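Local coordinates for protein CutA1 (Shewanella, PDB 3AHP) that probably takes part in tolerance to divalent metal ions and forms a stable trimer of ferredoxin-like subunits, at residues Tyr2-Leu7 against Cys63-Tyr68; Phe10-Asp15 against Val83-Ala88; Pro14-Ala19 against His55-Gln60; Lys30-Val35 against Met59-Met64. All blocks are in the same frame, centred on the assembly; numbering follows the deposited sequence.

Overall arrangement
The four contacts lie on one antiparallel sheet whose strands run in the order 86-94, 6-13, 50-64, 34-38, the ferredoxin-like arrangement. Contact 1 pairs the two central strands at one end, contact 2 joins 6-13 to 86-94, and contact 4 joins 50-64 to 34-38. Contact 3 lays the start of helix 16-28 on strand 50-64. Along the chain the first segments come in the order 1, 2, 3, 4, while the second come as 3, 4, 1, 2. The centres of contacts 2 and 3 are about 8 Å apart; those of 1 and 3, about 23 Å. All four reach neighbouring subunits, contact 3 through Gln60, and at contacts 2 and 4 the sheet runs on across the interface.

Contact 1. Residues Tyr2-Leu7 against Cys63-Tyr68; sequences YKPEQL and CMTTDY
Cys63 and Leu7 form an antiparallel hydrogen-bonded pair: Leu7 N donates to Cys63 O at 2.9 Å, and Cys63 N returns a longer bond to Leu7 O at 3.3 Å. Their side chains leave on the same face of the sheet, where Cys63 SG rests against Leu7 CB, a small, apolar side chain that suits a buried place. At Met64 the partner is Gln6. Chi1 and the bend at chi2 lay the thioether SD alongside Gln6 CG at 3.5 Å, both chains pointing the same way and touching Ile102 of helix 96-105; the bend at chi3 then sets CE near Glu5 O. Thr65 takes hold of the incoming chain twice. Its backbone N bonds Glu5 O at 2.8 Å and nearly straight (164°), while its hydroxyl OG1 donates to Pro4 O at 2.9 Å, coming from above the carbonyl plane. OG1 can do this because chi1 of -64° sets it beside its own backbone N, facing residues 4 and 5. Replacing Thr65 by valine would probably leave Pro4 O without its side-chain donor and let the segment ahead of the strand move more freely. Tyr68 comes last: its side chain crosses that of Leu7 at about a right angle, CD1 lying 3.7 Å from Leu7 CD1, while its hydroxyl reaches away to Glu72. Leu7, branched and greasy, thus fills the space between Cys63, Thr65 and the tyrosine, and also packs on Ile92 of a neighbouring subunit. This is the end of the central antiparallel strand pair of a ferredoxin-like fold, where one strand stops and a short 3-10 turn leads into helix 68-78.

Contact 2. Residues Phe10-Asp15 against Val83-Ala88; sequences FTTCPD and VPEFIA
Phe10 and Ile87 stand on the same face of the sheet, and it is the base of the aromatic residue that the isoleucine meets: Ile87 CD1 lies 3.8 Å from Phe10 CB. The branch gets there because chi1 of 80° places CG1 between the backbone N and the carbonyl carbon, turning it toward the neighbouring strand. Further out, the Phe10 ring is left to pack on Leu8 of the second subunit and on Phe10 of the third, a large flat residue well fitted to the middle of a trimer. Thr12 projects on the same face, and the extended side chain of Glu85 crosses it at about a right angle. Their closest approach, Thr12 OG1 to Glu85 OE1, is 3.7 Å; the carboxylate finds its main partner in Lys62 of the second subunit, a salt bridge through OE2. Strand segments 10-13 and 86-88 run antiparallel, their axes 4.9 Å apart at closest and at 163°, with Phe10 N bonded to Ile87 O at 2.6 Å and Ile87 N to Phe10 O at 2.9 Å. They belong to the first and last strands of the ferredoxin-like fold, which lie side by side in its sheet. On the other face Thr11 and Phe86 project together. Thr11 OG1 comes to the edge of the Phe86 ring near its plane, 3.7 Å from CD1, and the same hydroxyl donates to Glu85 O, although the modelled length of that bond is too short to trust. Helix 68-78 covers this face, with Ile71, Val75 and Ile76 closing over the phenylalanine ring.

Contact 3. Residues Pro14-Ala19 against His55-Gln60; sequences PDADIA and HEVPMQ
The backbones pass close at Pro14 and Glu56, whose CA atoms are 4.7 Å apart, yet no direct hydrogen bond joins the segments; instead, a water bridges Pro14 O and His55 O, two acceptors that need a donor between them, although its modelled distances are doubtfully short. Beyond this point the chain turns into helix 16-28. Asp15 starts it as N-cap: OD1 accepts from Ile18 N at 3.1 Å (165°) and, weakly, from Asp17 N, roles for which a short carboxylate is well suited. The helix then faces the strand with small residues. Val57 points toward it, one methyl, CG2, lying 4.0 Å from Ala16 CB and the other, CG1, 3.6 Å from Asp15 O. Met59 lies further along the same side of the strand. Chi1 of -71° and an extended chi2 carry its SD to 4.0 Å from Ala19 CB, and chi3 turns the terminal methyl toward Ala19 O. Exchanging Met59 for alanine would probably open a gap beside Ala19 and leave the start of the helix less firmly seated. The helix of the first beta-alpha-beta unit of the ferredoxin-like fold here packs on the strand inserted between that unit's two strands. With mainly apolar side-chain contacts and no direct hydrogen bond between the segments, the helix is held to the sheet by shape and burial, while two N-H groups of its first turn are met by the Asp15 side chain, one weakly.

Contact 4. Residues Lys30-Val35 against Met59-Met64; sequences KLAACV and MQIKCM
Val35 carries CG1 anti to its backbone N (chi1 173°), which leaves CG2 beside that N and 4.1 Å from Ile61 CG1, the two branched side chains lying together and pointing the same way. In Ile61 the CG2 branch is the one turned anti to N, and it meets Ala32 CB at 3.6 Å, where a bare methyl suffices. Val35 and Ile61 pack on Ala23 and Leu26 of helix 16-28, respectively. On the other face Lys62 bends repeatedly along its chain, bringing CE to 4.1 Å from Cys34 SG; its ammonium group goes on to Glu85 of the third subunit, so the buried charge is paired. Cys34 and Lys62 are a hydrogen-bonded pair, Lys62 N donating almost straight (172°) to Cys34 O at 3.1 Å. Next to it the bond from Ala33 N to Lys62 O is weak, while Val35 CA gives a CH contact to Gln60 O at 3.4 Å. Strand 34-38 thereby ends the split beta-alpha-beta unit of the ferredoxin-like fold, separated from strand 6-13 by 50-64, and Cys34 and Val35 also pair with a strand of the third subunit, carrying the sheet across the trimer interface.

Contact 1. Residues Tyr2-Leu7 against Cys63-Tyr68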
loop_
_atom_site.group_PDB
_atom_site.type_symbol
_atom_site.label_atom_id
_atom_site.label_comp_id
_atom_site.label_asym_id
_atom_site.label_seq_id
_atom_site.Cartn_x
_atom_site.Cartn_y
_atom_site.Cartn_z
ATOM N N TYR B 2 4.024 16.603 7.537
ATOM C CA TYR B 2 5.178 15.861 6.949
ATOM C C TYR B 2 5.758 16.628 5.761
ATOM O O TYR B 2 5.012 17.236 4.989
ATOM C CB TYR B 2 4.745 14.456 6.501
ATOM C CG TYR B 2 4.538 13.472 7.637
ATOM C CD1 TYR B 2 3.276 12.922 7.894
ATOM C CD2 TYR B 2 5.601 13.101 8.465
ATOM C CE1 TYR B 2 3.076 12.035 8.953
ATOM C CE2 TYR B 2 5.414 12.215 9.530
ATOM C CZ TYR B 2 4.152 11.687 9.762
ATOM O OH TYR B 2 3.975 10.816 10.800
ATOM N N LYS B 3 7.085 16.594 5.617
ATOM C CA LYS B 3 7.731 16.892 4.331
ATOM C C LYS B 3 8.914 15.952 4.026
ATOM O O LYS B 3 10.073 16.351 4.131
ATOM C CB LYS B 3 8.163 18.365 4.267
ATOM C CG LYS B 3 8.565 18.850 2.869
ATOM C CD LYS B 3 7.352 19.139 1.976
ATOM C CE LYS B 3 7.666 20.237 0.946
ATOM N NZ LYS B 3 6.450 20.710 0.221
ATOM N N PRO B 4 8.615 14.709 3.604
ATOM C CA PRO B 4 9.596 13.633 3.391
ATOM C C PRO B 4 10.549 13.829 2.188
ATOM O O PRO B 4 10.225 14.571 1.264
ATOM C CB PRO B 4 8.709 12.405 3.170
ATOM C CG PRO B 4 7.402 12.957 2.684
ATOM C CD PRO B 4 7.231 14.260 3.370
ATOM N N GLU B 5 11.714 13.170 2.219
ATOM C CA GLU B 5 12.646 13.140 1.077
ATOM C C GLU B 5 11.983 12.402 -0.063
ATOM O O GLU B 5 12.202 12.709 -1.239
ATOM C CB GLU B 5 13.931 12.361 1.407
ATOM C CG GLU B 5 14.792 12.899 2.531
ATOM C CD GLU B 5 15.264 14.304 2.256
ATOM O OE1 GLU B 5 14.447 15.108 1.757
ATOM O OE2 GLU B 5 16.434 14.612 2.560
ATOM N N GLN B 6 11.279 11.336 0.299
ATOM C CA GLN B 6 10.841 10.356 -0.664
ATOM C C GLN B 6 9.377 10.013 -0.497
ATOM O O GLN B 6 8.839 10.104 0.616
ATOM C CB GLN B 6 11.695 9.108 -0.560
ATOM C CG GLN B 6 13.135 9.353 -0.946
ATOM C CD GLN B 6 14.093 8.557 -0.112
ATOM O OE1 GLN B 6 13.906 8.406 1.093
ATOM N NE2 GLN B 6 15.108 8.005 -0.755
ATOM N N LEU B 7 8.730 9.663 -1.613
ATOM C CA LEU B 7 7.326 9.285 -1.600
ATOM C C LEU B 7 7.091 7.859 -2.044
ATOM O O LEU B 7 7.826 7.318 -2.851
ATOM C CB LEU B 7 6.498 10.216 -2.473
ATOM C CG LEU B 7 6.617 11.716 -2.236
ATOM C CD1 LEU B 7 6.180 12.465 -3.483
ATOM C CD2 LEU B 7 5.826 12.148 -0.999
ATOM N N CYS B 63 9.996 7.056 -5.323
ATOM C CA CYS B 63 10.631 8.221 -5.896
ATOM C C CYS B 63 11.043 9.260 -4.868
ATOM O O CYS B 63 10.613 9.227 -3.719
ATOM C CB CYS B 63 9.688 8.864 -6.905
ATOM S SG CYS B 63 8.333 9.757 -6.161
ATOM N N MET B 64 11.846 10.218 -5.323
ATOM C CA MET B 64 12.133 11.444 -4.577
ATOM C C MET B 64 11.016 12.478 -4.688
ATOM O O MET B 64 10.521 12.778 -5.767
ATOM C CB MET B 64 13.428 12.053 -5.094
ATOM C CG MET B 64 14.597 11.090 -5.073
ATOM S SD MET B 64 15.193 10.738 -3.409
ATOM C CE MET B 64 15.453 12.399 -2.771
ATOM N N THR B 65 10.635 13.043 -3.561
ATOM C CA THR B 65 9.582 14.035 -3.547
ATOM C C THR B 65 9.913 15.104 -4.563
ATOM O O THR B 65 9.056 15.796 -5.096
ATOM C CB THR B 65 9.517 14.646 -2.165
ATOM O OG1 THR B 65 9.141 13.623 -1.242
ATOM C CG2 THR B 65 8.543 15.820 -2.115
ATOM N N THR B 66 11.195 15.250 -4.807
ATOM C CA THR B 66 11.677 16.336 -5.631
ATOM C C THR B 66 11.281 16.139 -7.111
ATOM O O THR B 66 10.876 17.074 -7.783
ATOM C CB THR B 66 13.200 16.513 -5.403
ATOM O OG1 THR B 66 13.511 17.894 -5.393
ATOM C CG2 THR B 66 14.060 15.772 -6.422
ATOM N N ASP B 67 11.272 14.888 -7.561
ATOM C CA ASP B 67 10.835 14.562 -8.904
ATOM C C ASP B 67 9.322 14.595 -9.041
ATOM O O ASP B 67 8.810 14.408 -10.138
ATOM C CB ASP B 67 11.314 13.169 -9.318
ATOM C CG ASP B 67 12.790 12.967 -9.122
ATOM O OD1 ASP B 67 13.594 13.778 -9.625
ATOM O OD2 ASP B 67 13.149 11.924 -8.543
ATOM N N TYR B 68 8.604 14.757 -7.935
ATOM C CA TYR B 68 7.167 14.498 -7.944
ATOM C C TYR B 68 6.438 15.211 -9.086
ATOM O O TYR B 68 5.705 14.565 -9.845
ATOM C CB TYR B 68 6.490 14.789 -6.593
ATOM C CG TYR B 68 4.984 14.688 -6.672
ATOM C CD1 TYR B 68 4.342 13.458 -6.524
ATOM C CD2 TYR B 68 4.214 15.792 -7.060
ATOM C CE1 TYR B 68 2.962 13.346 -6.700
ATOM C CE2 TYR B 68 2.834 15.691 -7.247
ATOM C CZ TYR B 68 2.215 14.468 -7.061
ATOM O OH TYR B 68 0.859 14.364 -7.243
#

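Contact 2. Residues Phe10-Asp15 against Val83-Ala88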
loop_
_atom_site.group_PDB
_atom_site.type_symbol
_atom_site.label_atom_id
_atom_site.label_comp_id
_atom_site.label_asym_id
_atom_site.label_seq_id
_atom_site.Cartn_x
_atom_site.Cartn_y
_atom_site.Cartn_z
ATOM N N PHE B 10 0.675 5.740 -5.157
ATOM C CA PHE B 10 -0.240 4.695 -5.618
ATOM C C PHE B 10 -1.015 5.223 -6.794
ATOM O O PHE B 10 -1.498 6.355 -6.773
ATOM C CB PHE B 10 -1.231 4.275 -4.524
ATOM C CG PHE B 10 -0.594 3.637 -3.343
ATOM C CD1 PHE B 10 -0.105 4.412 -2.297
ATOM C CD2 PHE B 10 -0.473 2.261 -3.268
ATOM C CE1 PHE B 10 0.520 3.809 -1.192
ATOM C CE2 PHE B 10 0.126 1.659 -2.175
ATOM C CZ PHE B 10 0.638 2.435 -1.139
ATOM N N THR B 11 -1.203 4.374 -7.789
ATOM C CA THR B 11 -2.008 4.738 -8.941
ATOM C C THR B 11 -2.475 3.477 -9.643
ATOM O O THR B 11 -2.233 2.389 -9.184
ATOM C CB THR B 11 -1.238 5.666 -9.912
ATOM O OG1 THR B 11 -2.127 6.125 -10.930
ATOM C CG2 THR B 11 -0.086 4.946 -10.559
ATOM N N THR B 12 -3.122 3.627 -10.778
ATOM C CA THR B 12 -3.956 2.568 -11.305
ATOM C C THR B 12 -4.023 2.777 -12.802
ATOM O O THR B 12 -4.006 3.904 -13.245
ATOM C CB THR B 12 -5.367 2.678 -10.693
ATOM O OG1 THR B 12 -5.692 1.478 -9.979
ATOM C CG2 THR B 12 -6.392 2.980 -11.755
ATOM N N CYS B 13 -3.970 1.706 -13.582
ATOM C CA CYS B 13 -4.165 1.803 -15.022
ATOM C C CYS B 13 -5.256 0.856 -15.471
ATOM O O CYS B 13 -5.460 -0.168 -14.837
ATOM C CB CYS B 13 -2.869 1.475 -15.754
ATOM S SG CYS B 13 -1.632 2.777 -15.686
ATOM N N PRO B 14 -5.934 1.168 -16.596
ATOM C CA PRO B 14 -7.068 0.357 -17.060
ATOM C C PRO B 14 -6.675 -1.034 -17.516
ATOM O O PRO B 14 -7.508 -1.927 -17.508
ATOM C CB PRO B 14 -7.613 1.157 -18.236
ATOM C CG PRO B 14 -7.233 2.552 -17.932
ATOM C CD PRO B 14 -5.852 2.432 -17.345
ATOM N N ASP B 15 -5.412 -1.230 -17.869
ATOM C CA ASP B 15 -4.891 -2.575 -18.060
ATOM C C ASP B 15 -3.373 -2.587 -17.940
ATOM O O ASP B 15 -2.757 -1.529 -17.789
ATOM C CB ASP B 15 -5.296 -3.108 -19.428
ATOM C CG ASP B 15 -4.682 -2.313 -20.547
ATOM O OD1 ASP B 15 -3.442 -2.382 -20.714
ATOM O OD2 ASP B 15 -5.436 -1.593 -21.232
ATOM N N VAL B 83 -8.891 12.125 -15.123
ATOM C CA VAL B 83 -8.664 12.210 -13.684
ATOM C C VAL B 83 -8.279 10.832 -13.122
ATOM O O VAL B 83 -9.087 10.174 -12.493
ATOM C CB VAL B 83 -9.930 12.715 -12.982
ATOM C CG1 VAL B 83 -9.703 12.896 -11.478
ATOM C CG2 VAL B 83 -10.422 13.983 -13.633
ATOM N N PRO B 84 -7.047 10.372 -13.402
ATOM C CA PRO B 84 -6.600 9.069 -12.909
ATOM C C PRO B 84 -6.476 9.047 -11.389
ATOM O O PRO B 84 -6.225 10.080 -10.770
ATOM C CB PRO B 84 -5.208 8.916 -13.538
ATOM C CG PRO B 84 -5.045 10.071 -14.483
ATOM C CD PRO B 84 -5.934 11.136 -13.993
ATOM N N GLU B 85 -6.647 7.881 -10.780
ATOM C CA GLU B 85 -6.249 7.731 -9.380
ATOM C C GLU B 85 -4.739 7.948 -9.274
ATOM O O GLU B 85 -3.958 7.358 -10.030
ATOM C CB GLU B 85 -6.634 6.351 -8.859
ATOM C CG GLU B 85 -6.013 5.974 -7.551
ATOM C CD GLU B 85 -6.480 4.618 -7.062
ATOM O OE1 GLU B 85 -7.308 3.981 -7.752
ATOM O OE2 GLU B 85 -5.986 4.172 -6.003
ATOM N N PHE B 86 -4.336 8.822 -8.363
ATOM C CA PHE B 86 -2.927 9.139 -8.220
ATOM C C PHE B 86 -2.701 9.803 -6.886
ATOM O O PHE B 86 -3.005 10.983 -6.725
ATOM C CB PHE B 86 -2.483 10.066 -9.346
ATOM C CG PHE B 86 -1.003 10.195 -9.490
ATOM C CD1 PHE B 86 -0.277 9.267 -10.253
ATOM C CD2 PHE B 86 -0.337 11.291 -8.934
ATOM C CE1 PHE B 86 1.121 9.427 -10.457
ATOM C CE2 PHE B 86 1.042 11.483 -9.144
ATOM C CZ PHE B 86 1.780 10.548 -9.919
ATOM N N ILE B 87 -2.227 9.027 -5.908
ATOM C CA ILE B 87 -1.978 9.566 -4.593
ATOM C C ILE B 87 -0.593 9.222 -4.056
ATOM O O ILE B 87 -0.011 8.171 -4.369
ATOM C CB ILE B 87 -3.056 9.171 -3.571
ATOM C CG1 ILE B 87 -2.822 7.756 -3.056
ATOM C CG2 ILE B 87 -4.458 9.327 -4.148
ATOM C CD1 ILE B 87 -3.864 6.774 -3.516
ATOM N N ALA B 88 -0.074 10.134 -3.244
ATOM C CA ALA B 88 1.205 9.965 -2.603
ATOM C C ALA B 88 1.015 9.770 -1.110
ATOM O O ALA B 88 0.269 10.515 -0.481
ATOM C CB ALA B 88 2.094 11.195 -2.867
#

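Contact 3. Residues Pro14-Ala19 against His55-Gln60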
loop_
_atom_site.group_PDB
_atom_site.type_symbol
_atom_site.label_atom_id
_atom_site.label_comp_id
_atom_site.label_asym_id
_atom_site.label_seq_id
_atom_site.Cartn_x
_atom_site.Cartn_y
_atom_site.Cartn_z
ATOM N N PRO B 14 -5.934 1.168 -16.596
ATOM C CA PRO B 14 -7.068 0.357 -17.060
ATOM C C PRO B 14 -6.675 -1.034 -17.516
ATOM O O PRO B 14 -7.508 -1.927 -17.508
ATOM C CB PRO B 14 -7.613 1.157 -18.236
ATOM C CG PRO B 14 -7.233 2.552 -17.932
ATOM C CD PRO B 14 -5.852 2.432 -17.345
ATOM N N ASP B 15 -5.412 -1.230 -17.869
ATOM C CA ASP B 15 -4.891 -2.575 -18.060
ATOM C C ASP B 15 -3.373 -2.587 -17.940
ATOM O O ASP B 15 -2.757 -1.529 -17.789
ATOM C CB ASP B 15 -5.296 -3.108 -19.428
ATOM C CG ASP B 15 -4.682 -2.313 -20.547
ATOM O OD1 ASP B 15 -3.442 -2.382 -20.714
ATOM O OD2 ASP B 15 -5.436 -1.593 -21.232
ATOM N N ALA B 16 -2.783 -3.774 -18.083
ATOM C CA ALA B 16 -1.375 -3.990 -17.768
ATOM C C ALA B 16 -0.437 -3.418 -18.822
ATOM O O ALA B 16 0.681 -3.028 -18.496
ATOM C CB ALA B 16 -1.078 -5.478 -17.546
ATOM N N ASP B 17 -0.867 -3.418 -20.084
ATOM C CA ASP B 17 -0.059 -2.850 -21.159
ATOM C C ASP B 17 0.206 -1.361 -20.941
ATOM O O ASP B 17 1.319 -0.862 -21.140
ATOM C CB ASP B 17 -0.731 -3.070 -22.512
ATOM C CG ASP B 17 -0.789 -4.528 -22.892
ATOM O OD1 ASP B 17 0.205 -5.247 -22.652
ATOM O OD2 ASP B 17 -1.850 -4.974 -23.367
ATOM N N ILE B 18 -0.842 -0.649 -20.557
ATOM C CA ILE B 18 -0.700 0.739 -20.228
ATOM C C ILE B 18 0.230 0.920 -19.015
ATOM O O ILE B 18 1.100 1.788 -19.013
ATOM C CB ILE B 18 -2.084 1.384 -20.019
ATOM C CG1 ILE B 18 -2.926 1.215 -21.293
ATOM C CG2 ILE B 18 -1.949 2.852 -19.583
ATOM C CD1 ILE B 18 -4.433 1.492 -21.123
ATOM N N ALA B 19 0.050 0.096 -17.989
ATOM C CA ALA B 19 0.869 0.199 -16.779
ATOM C C ALA B 19 2.337 0.027 -17.141
ATOM O O ALA B 19 3.197 0.818 -16.728
ATOM C CB ALA B 19 0.448 -0.835 -15.759
ATOM N N HIS B 55 -11.911 -3.484 -13.731
ATOM C CA HIS B 55 -10.696 -4.224 -13.457
ATOM C C HIS B 55 -9.474 -3.435 -13.934
ATOM O O HIS B 55 -9.435 -2.939 -15.053
ATOM C CB HIS B 55 -10.758 -5.608 -14.107
ATOM C CG HIS B 55 -11.384 -6.656 -13.235
ATOM N ND1 HIS B 55 -12.664 -7.134 -13.441
ATOM C CD2 HIS B 55 -10.914 -7.302 -12.137
ATOM C CE1 HIS B 55 -12.944 -8.045 -12.523
ATOM N NE2 HIS B 55 -11.909 -8.147 -11.706
ATOM N N GLU B 56 -8.499 -3.298 -13.083
ATOM C CA GLU B 56 -7.529 -2.282 -13.246
ATOM C C GLU B 56 -6.232 -2.796 -12.799
ATOM O O GLU B 56 -6.137 -3.702 -12.043
ATOM C CB GLU B 56 -7.889 -1.062 -12.444
ATOM C CG GLU B 56 -9.000 -0.330 -13.020
ATOM C CD GLU B 56 -9.051 1.023 -12.558
ATOM O OE1 GLU B 56 -9.372 1.893 -13.326
ATOM O OE2 GLU B 56 -8.784 1.232 -11.420
ATOM N N VAL B 57 -5.198 -2.185 -13.278
ATOM C CA VAL B 57 -3.901 -2.604 -12.880
ATOM C C VAL B 57 -3.196 -1.631 -11.947
ATOM O O VAL B 57 -2.957 -0.508 -12.280
ATOM C CB VAL B 57 -3.112 -2.965 -14.102
ATOM C CG1 VAL B 57 -1.998 -2.094 -14.299
ATOM C CG2 VAL B 57 -2.674 -4.373 -14.064
ATOM N N PRO B 58 -2.856 -2.094 -10.762
ATOM C CA PRO B 58 -2.359 -1.242 -9.703
ATOM C C PRO B 58 -0.877 -0.935 -9.814
ATOM O O PRO B 58 -0.161 -1.749 -10.261
ATOM C CB PRO B 58 -2.662 -2.069 -8.484
ATOM C CG PRO B 58 -2.605 -3.360 -8.917
ATOM C CD PRO B 58 -3.084 -3.440 -10.261
ATOM N N MET B 59 -0.451 0.259 -9.453
ATOM C CA MET B 59 0.974 0.610 -9.524
ATOM C C MET B 59 1.487 1.247 -8.227
ATOM O O MET B 59 0.843 2.135 -7.682
ATOM C CB MET B 59 1.240 1.565 -10.688
ATOM C CG MET B 59 1.125 0.942 -12.055
ATOM S SD MET B 59 1.631 2.082 -13.357
ATOM C CE MET B 59 3.306 1.572 -13.611
ATOM N N GLN B 60 2.658 0.814 -7.764
ATOM C CA GLN B 60 3.401 1.562 -6.756
ATOM C C GLN B 60 4.638 2.227 -7.356
ATOM O O GLN B 60 5.450 1.566 -7.982
ATOM C CB GLN B 60 3.845 0.657 -5.614
ATOM C CG GLN B 60 2.744 0.012 -4.781
ATOM C CD GLN B 60 3.334 -0.864 -3.668
ATOM O OE1 GLN B 60 2.599 -1.531 -2.933
ATOM N NE2 GLN B 60 4.683 -0.874 -3.560
HETATM O O HOH W 1 -9.961 -1.986 -17.215
#

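Contact 4. Residues Lys30-Val35 against Met59-Met64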
loop_
_atom_site.group_PDB
_atom_site.type_symbol
_atom_site.label_atom_id
_atom_site.label_comp_id
_atom_site.label_asym_id
_atom_site.label_seq_id
_atom_site.Cartn_x
_atom_site.Cartn_y
_atom_site.Cartn_z
ATOM N N LYS B 30 14.303 8.101 -15.718
ATOM C CA LYS B 30 14.899 8.128 -14.385
ATOM C C LYS B 30 14.141 9.063 -13.434
ATOM O O LYS B 30 14.749 9.767 -12.623
ATOM C CB LYS B 30 16.369 8.544 -14.462
ATOM C CG LYS B 30 17.275 7.602 -15.268
ATOM C CD LYS B 30 18.705 8.169 -15.321
ATOM C CE LYS B 30 19.471 7.705 -16.555
ATOM N NZ LYS B 30 20.263 6.468 -16.305
ATOM N N LEU B 31 12.812 9.053 -13.511
ATOM C CA LEU B 31 12.009 9.792 -12.555
ATOM C C LEU B 31 11.651 8.944 -11.337
ATOM O O LEU B 31 11.596 9.425 -10.207
ATOM C CB LEU B 31 10.779 10.364 -13.239
ATOM C CG LEU B 31 11.204 11.508 -14.163
ATOM C CD1 LEU B 31 10.149 11.855 -15.197
ATOM C CD2 LEU B 31 11.623 12.748 -13.354
ATOM N N ALA B 32 11.522 7.651 -11.564
ATOM C CA ALA B 32 11.274 6.722 -10.500
ATOM C C ALA B 32 12.365 5.682 -10.598
ATOM O O ALA B 32 12.638 5.174 -11.690
ATOM C CB ALA B 32 9.901 6.069 -10.676
ATOM N N ALA B 33 12.967 5.353 -9.454
ATOM C CA ALA B 33 13.992 4.319 -9.400
ATOM C C ALA B 33 13.349 2.993 -9.707
ATOM O O ALA B 33 13.922 2.178 -10.438
ATOM C CB ALA B 33 14.663 4.281 -8.034
ATOM N N CYS B 34 12.136 2.809 -9.183
ATOM C CA CYS B 34 11.429 1.541 -9.300
ATOM C C CYS B 34 9.916 1.693 -9.306
ATOM O O CYS B 34 9.342 2.495 -8.544
ATOM C CB CYS B 34 11.817 0.587 -8.180
ATOM S SG CYS B 34 10.805 -0.909 -8.173
ATOM N N VAL B 35 9.284 0.840 -10.113
ATOM C CA VAL B 35 7.843 0.824 -10.256
ATOM C C VAL B 35 7.297 -0.596 -10.216
ATOM O O VAL B 35 7.779 -1.490 -10.912
ATOM C CB VAL B 35 7.379 1.531 -11.561
ATOM C CG1 VAL B 35 5.885 1.344 -11.763
ATOM C CG2 VAL B 35 7.724 3.002 -11.527
ATOM N N MET B 59 -0.451 0.259 -9.453
ATOM C CA MET B 59 0.974 0.610 -9.524
ATOM C C MET B 59 1.487 1.247 -8.227
ATOM O O MET B 59 0.843 2.135 -7.682
ATOM C CB MET B 59 1.240 1.565 -10.688
ATOM C CG MET B 59 1.125 0.942 -12.055
ATOM S SD MET B 59 1.631 2.082 -13.357
ATOM C CE MET B 59 3.306 1.572 -13.611
ATOM N N GLN B 60 2.658 0.814 -7.764
ATOM C CA GLN B 60 3.401 1.562 -6.756
ATOM C C GLN B 60 4.638 2.227 -7.356
ATOM O O GLN B 60 5.450 1.566 -7.982
ATOM C CB GLN B 60 3.845 0.657 -5.614
ATOM C CG GLN B 60 2.744 0.012 -4.781
ATOM C CD GLN B 60 3.334 -0.864 -3.668
ATOM O OE1 GLN B 60 2.599 -1.531 -2.933
ATOM N NE2 GLN B 60 4.683 -0.874 -3.560
ATOM N N ILE B 61 4.786 3.530 -7.138
ATOM C CA ILE B 61 5.971 4.264 -7.603
ATOM C C ILE B 61 6.836 4.711 -6.428
ATOM O O ILE B 61 6.348 5.350 -5.497
ATOM C CB ILE B 61 5.607 5.527 -8.430
ATOM C CG1 ILE B 61 4.790 5.158 -9.677
ATOM C CG2 ILE B 61 6.867 6.275 -8.812
ATOM C CD1 ILE B 61 3.823 6.253 -10.138
ATOM N N LYS B 62 8.122 4.394 -6.470
ATOM C CA LYS B 62 8.995 4.874 -5.425
ATOM C C LYS B 62 9.957 5.897 -5.973
ATOM O O LYS B 62 10.617 5.661 -6.991
ATOM C CB LYS B 62 9.713 3.721 -4.726
ATOM C CG LYS B 62 8.759 2.780 -4.001
ATOM C CD LYS B 62 9.154 1.335 -4.206
ATOM C CE LYS B 62 8.332 0.662 -5.288
ATOM N NZ LYS B 62 7.376 -0.319 -4.678
ATOM N N CYS B 63 9.996 7.056 -5.323
ATOM C CA CYS B 63 10.631 8.221 -5.896
ATOM C C CYS B 63 11.043 9.260 -4.868
ATOM O O CYS B 63 10.613 9.227 -3.719
ATOM C CB CYS B 63 9.688 8.864 -6.905
ATOM S SG CYS B 63 8.333 9.757 -6.161
ATOM N N MET B 64 11.846 10.218 -5.323
ATOM C CA MET B 64 12.133 11.444 -4.577
ATOM C C MET B 64 11.016 12.478 -4.688
ATOM O O MET B 64 10.521 12.778 -5.767
ATOM C CB MET B 64 13.428 12.053 -5.094
ATOM C CG MET B 64 14.597 11.090 -5.073
ATOM S SD MET B 64 15.193 10.738 -3.409
ATOM C CE MET B 64 15.453 12.399 -2.771
#